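Local coordinates for protein putative glucarate dehydratase (Pseudomonas fluorescens, PDB 4IT1) that probably catalyses the magnesium-dependent dehydration of D-glucarate to 5-dehydro-4-deoxy-D-glucarate, as a member of the mandelate racemase/muconate lactonizing enzyme family, at residues A[131-134]-A[135-139]; A[326-329]-A[330-334]. One frame throughout, in Å; residues are numbered along the deposited sequence.

Interaction 1: residues A[131-134]-A[135-139]; sequences NAYS and AFEVA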
loop_
_atom_site.group_PDB
_atom_site.type_symbol
_atom_site.label_atom_id
_atom_site.label_comp_id
_atom_site.label_asym_id
_atom_site.label_seq_id
_atom_site.Cartn_x
_atom_site.Cartn_y
_atom_site.Cartn_z
ATOM N N ASN A 131 -13.849 -4.124 9.116
ATOM C CA ASN A 131 -14.960 -3.184 9.244
ATOM C C ASN A 131 -14.776 -2.216 10.407
ATOM O O ASN A 131 -15.014 -1.012 10.269
ATOM C CB ASN A 131 -16.284 -3.925 9.404
ATOM C CG ASN A 131 -16.621 -4.775 8.206
ATOM O OD1 ASN A 131 -15.837 -4.881 7.263
ATOM N ND2 ASN A 131 -17.798 -5.385 8.230
ATOM N N ALA A 132 -14.344 -2.748 11.548
ATOM C CA ALA A 132 -14.147 -1.940 12.748
ATOM C C ALA A 132 -12.923 -1.024 12.643
ATOM O O ALA A 132 -12.956 0.115 13.115
ATOM C CB ALA A 132 -14.051 -2.827 13.981
ATOM N N TYR A 133 -11.848 -1.522 12.036
ATOM C CA TYR A 133 -10.665 -0.696 11.804
ATOM C C TYR A 133 -11.024 0.454 10.865
ATOM O O TYR A 133 -10.801 1.617 11.195
ATOM C CB TYR A 133 -9.490 -1.519 11.263
ATOM C CG TYR A 133 -8.227 -0.704 11.044
ATOM C CD1 TYR A 133 -7.440 -0.291 12.122
ATOM C CD2 TYR A 133 -7.826 -0.337 9.756
ATOM C CE1 TYR A 133 -6.291 0.460 11.922
ATOM C CE2 TYR A 133 -6.680 0.413 9.544
ATOM C CZ TYR A 133 -5.915 0.809 10.628
ATOM O OH TYR A 133 -4.773 1.556 10.420
ATOM N N SER A 134 -11.625 0.125 9.726
ATOM C CA SER A 134 -12.034 1.126 8.743
ATOM C C SER A 134 -12.927 2.222 9.328
ATOM O O SER A 134 -12.799 3.391 8.956
ATOM C CB SER A 134 -12.749 0.462 7.573
ATOM O OG SER A 134 -13.390 1.422 6.746
ATOM N N ALA A 135 -13.833 1.838 10.227
ATOM C CA ALA A 135 -14.782 2.778 10.829
ATOM C C ALA A 135 -14.061 3.932 11.538
ATOM O O ALA A 135 -14.395 5.108 11.336
ATOM C CB ALA A 135 -15.710 2.051 11.790
ATOM N N PHE A 136 -13.058 3.580 12.339
ATOM C CA PHE A 136 -12.296 4.549 13.107
ATOM C C PHE A 136 -11.107 5.147 12.345
ATOM O O PHE A 136 -10.783 6.323 12.538
ATOM C CB PHE A 136 -11.855 3.939 14.437
ATOM C CG PHE A 136 -13.003 3.597 15.348
ATOM C CD1 PHE A 136 -13.906 4.580 15.753
ATOM C CD2 PHE A 136 -13.190 2.296 15.798
ATOM C CE1 PHE A 136 -14.970 4.269 16.588
ATOM C CE2 PHE A 136 -14.251 1.979 16.637
ATOM C CZ PHE A 136 -15.142 2.967 17.032
ATOM N N GLU A 137 -10.473 4.342 11.488
ATOM C CA GLU A 137 -9.355 4.802 10.651
ATOM C C GLU A 137 -9.703 6.110 9.945
ATOM O O GLU A 137 -8.935 7.069 10.004
ATOM C CB GLU A 137 -8.945 3.722 9.632
ATOM C CG GLU A 137 -7.614 3.973 8.922
ATOM C CD GLU A 137 -7.751 4.263 7.425
ATOM O OE1 GLU A 137 -8.856 4.603 6.945
ATOM O OE2 GLU A 137 -6.734 4.155 6.711
ATOM N N VAL A 138 -10.872 6.143 9.305
ATOM C CA VAL A 138 -11.354 7.336 8.617
ATOM C C VAL A 138 -11.396 8.534 9.571
ATOM O O VAL A 138 -10.873 9.600 9.247
ATOM C CB VAL A 138 -12.719 7.085 7.933
ATOM C CG1 VAL A 138 -13.322 8.374 7.387
ATOM C CG2 VAL A 138 -12.567 6.061 6.817
ATOM N N ALA A 139 -11.980 8.346 10.752
ATOM C CA ALA A 139 -12.080 9.418 11.743
ATOM C C ALA A 139 -10.716 9.870 12.255
ATOM O O ALA A 139 -10.488 11.069 12.426
ATOM C CB ALA A 139 -12.976 8.995 12.893
HETATM O O HOH W 1 -4.815 2.584 7.721
#
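In helix 128-148, part of the N-terminal domain region of this enolase-superfamily protein, Tyr133 and Glu137 meet one turn apart as an i/i+4 pair. CG of the tyrosine stands anti to its own N (chi1 -178°), which lays the ring along the helix toward the next turn. There Glu137 CB sits over one face, displaced toward the rim, in a CH-pi contact 4.3 Å from the centroid of the Tyr133 ring. Glu137 CG follows, 3.7 Å from Tyr133 CE2, so the methylene groups of the glutamate serve as a greasy partner while its carboxylate, turned 46° from the ring plane, is left for polar work. OE1 accepts from Leu322 N and OE2 from Arg323 N at the start of helix 322-334, where a negative group is probably also favoured by the N-terminal end of the helix. The phenol edge is also used: one water lies 2.9 Å from Tyr133 OH and donates to Glu137 OE2 at 2.7 Å. A phenylalanine at Tyr133 would probably keep the face packing but leave this water without its hydroxyl mate, weakening its hold beside the carboxylate. Arg99 of helix 95-107 adds a cation-pi contact to the ring. On another side of the helix Phe136 packs on Val83 and Leu87 of helix 74-87, and the small Ala132 fits close to Ile79. Beneath the Tyr133-Glu137 pair the backbone carries a nearly straight bond, Glu137 N to Tyr133 O at 2.8 Å, with an N-H...O angle of 163°.

Interaction 2: residues A[326-329]-A[330-334]; sequences QTLA and KMCDT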
loop_
_atom_site.group_PDB
_atom_site.type_symbol
_atom_site.label_atom_id
_atom_site.label_comp_id
_atom_site.label_asym_id
_atom_site.label_seq_id
_atom_site.Cartn_x
_atom_site.Cartn_y
_atom_site.Cartn_z
ATOM N N GLN A 326 -5.767 1.956 -0.919
ATOM C CA GLN A 326 -4.684 2.404 -1.792
ATOM C C GLN A 326 -3.777 1.224 -2.105
ATOM O O GLN A 326 -3.385 1.011 -3.261
ATOM C CB GLN A 326 -3.866 3.516 -1.130
ATOM C CG GLN A 326 -4.625 4.801 -0.856
ATOM C CD GLN A 326 -3.708 5.909 -0.383
ATOM O OE1 GLN A 326 -3.035 6.558 -1.184
ATOM N NE2 GLN A 326 -3.673 6.128 0.921
ATOM N N THR A 327 -3.452 0.456 -1.068
ATOM C CA THR A 327 -2.734 -0.804 -1.242
ATOM C C THR A 327 -3.451 -1.677 -2.259
ATOM O O THR A 327 -2.825 -2.153 -3.204
ATOM C CB THR A 327 -2.573 -1.558 0.080
ATOM O OG1 THR A 327 -1.958 -0.688 1.027
ATOM C CG2 THR A 327 -1.678 -2.778 -0.110
ATOM N N LEU A 328 -4.761 -1.856 -2.087
ATOM C CA LEU A 328 -5.522 -2.625 -3.058
ATOM C C LEU A 328 -5.380 -2.058 -4.478
ATOM O O LEU A 328 -5.139 -2.815 -5.420
ATOM C CB LEU A 328 -7.006 -2.762 -2.673
ATOM C CG LEU A 328 -7.866 -3.498 -3.721
ATOM C CD1 LEU A 328 -7.423 -4.947 -3.981
ATOM C CD2 LEU A 328 -9.337 -3.432 -3.364
ATOM N N ALA A 329 -5.544 -0.742 -4.637
ATOM C CA ALA A 329 -5.460 -0.125 -5.972
ATOM C C ALA A 329 -4.111 -0.434 -6.630
ATOM O O ALA A 329 -4.048 -0.797 -7.806
ATOM C CB ALA A 329 -5.701 1.376 -5.899
ATOM N N LYS A 330 -3.048 -0.307 -5.844
ATOM C CA LYS A 330 -1.691 -0.594 -6.285
ATOM C C LYS A 330 -1.529 -2.059 -6.682
ATOM O O LYS A 330 -0.823 -2.381 -7.651
ATOM C CB LYS A 330 -0.703 -0.224 -5.174
ATOM C CG LYS A 330 0.766 -0.417 -5.510
ATOM C CD LYS A 330 1.191 0.472 -6.666
ATOM C CE LYS A 330 2.669 0.300 -6.959
ATOM N NZ LYS A 330 3.047 0.966 -8.233
ATOM N N MET A 331 -2.188 -2.941 -5.933
ATOM C CA MET A 331 -2.129 -4.377 -6.200
ATOM C C MET A 331 -2.856 -4.726 -7.486
ATOM O O MET A 331 -2.373 -5.545 -8.262
ATOM C CB MET A 331 -2.694 -5.188 -5.030
ATOM C CG MET A 331 -1.764 -5.258 -3.828
ATOM S SD MET A 331 -2.336 -6.382 -2.528
ATOM C CE MET A 331 -1.894 -7.982 -3.187
ATOM N N CYS A 332 -4.009 -4.102 -7.709
ATOM C CA CYS A 332 -4.740 -4.267 -8.964
ATOM C C CYS A 332 -3.885 -3.832 -10.150
ATOM O O CYS A 332 -3.822 -4.528 -11.168
ATOM C CB CYS A 332 -6.030 -3.458 -8.950
ATOM S SG CYS A 332 -7.273 -4.083 -7.802
ATOM N N ASP A 333 -3.229 -2.679 -10.001
ATOM C CA ASP A 333 -2.313 -2.165 -11.016
ATOM C C ASP A 333 -1.222 -3.189 -11.305
ATOM O O ASP A 333 -0.862 -3.408 -12.456
ATOM C CB ASP A 333 -1.683 -0.842 -10.568
ATOM C CG ASP A 333 -0.764 -0.233 -11.633
ATOM O OD1 ASP A 333 -1.274 0.309 -12.633
ATOM O OD2 ASP A 333 0.470 -0.290 -11.463
ATOM N N THR A 334 -0.720 -3.824 -10.252
ATOM C CA THR A 334 0.370 -4.782 -10.366
ATOM C C THR A 334 -0.059 -6.038 -11.113
ATOM O O THR A 334 0.726 -6.618 -11.871
ATOM C CB THR A 334 0.918 -5.129 -8.982
ATOM O OG1 THR A 334 1.454 -3.941 -8.399
ATOM C CG2 THR A 334 2.007 -6.176 -9.051
#
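Four successive i to i+4 backbone bonds join residues 326-329 to 330-334. Lys330 N donates to Gln326 O at 2.9 Å, Met331 N to Thr327 O, Cys332 N to Leu328 O, and Asp333 N to Ala329 O, the last with an N-H...O angle of 163°. Ala329 O also accepts from the side-chain amide of Asn363, so this carbonyl is shared between the helix and a nearby loop.

Among side-chain hydrogen bonds, Thr334 OG1 donates to Lys330 O at 2.9 Å. The same oxygen accepts Thr334 N at 3.0 Å, and the two donors reach it from opposite faces of the carbonyl plane, a double grip by one residue at the last turn of the helix. Threonine suits this place because its hydroxyl can fold back onto the preceding turn. Thr327 does likewise, its OG1 bonding to Arg323 O.

This is helix 322-334 of the C-terminal domain, lying between strands 311-314 and 338-341 in chain order and thus forming the crossover of a parallel beta-alpha-beta unit, as in the modified TIM barrel of the enolase superfamily.

The apolar contact follows the buried flank. Leu328 CD1 comes alongside Cys332 SG at 3.9 Å; CG stands anti to the leucine N (chi1 176°), which carries the branch forward to the sulfur. Both side chains lie on Val312 of strand 311-314 and on Phe300; the branched leucine fills the space against the strand, and the small thiol of Cys332 fits beside it. Met331 instead places CG 3.3 Å from Thr327 O, and its long, flexible side chain packs on Phe297 and Phe300 of helix 297-306. At the dimer interface Met331 meets Met331 of the second subunit, while Lys330 packs on Thr327 of that subunit.

How the interactions relate
From the N terminus, the chain first builds the three-stranded antiparallel sheet and helices 74-87 and 95-107, then enters helix 128-148, where interaction 1 joins neighbouring turns. The parallel strands and helices of the barrel follow, and interaction 2 comes late among them, in helix 322-334. Both are local contacts along single helices; neither closes a long loop, and they stand in series without nesting or crossing. The centres of interactions 1 and 2 lie about 20 Å apart, and the two do not touch. The two helices are nevertheless tied through Glu137, which links the N-terminal helical region to the barrel helix whose later turns meet the second subunit.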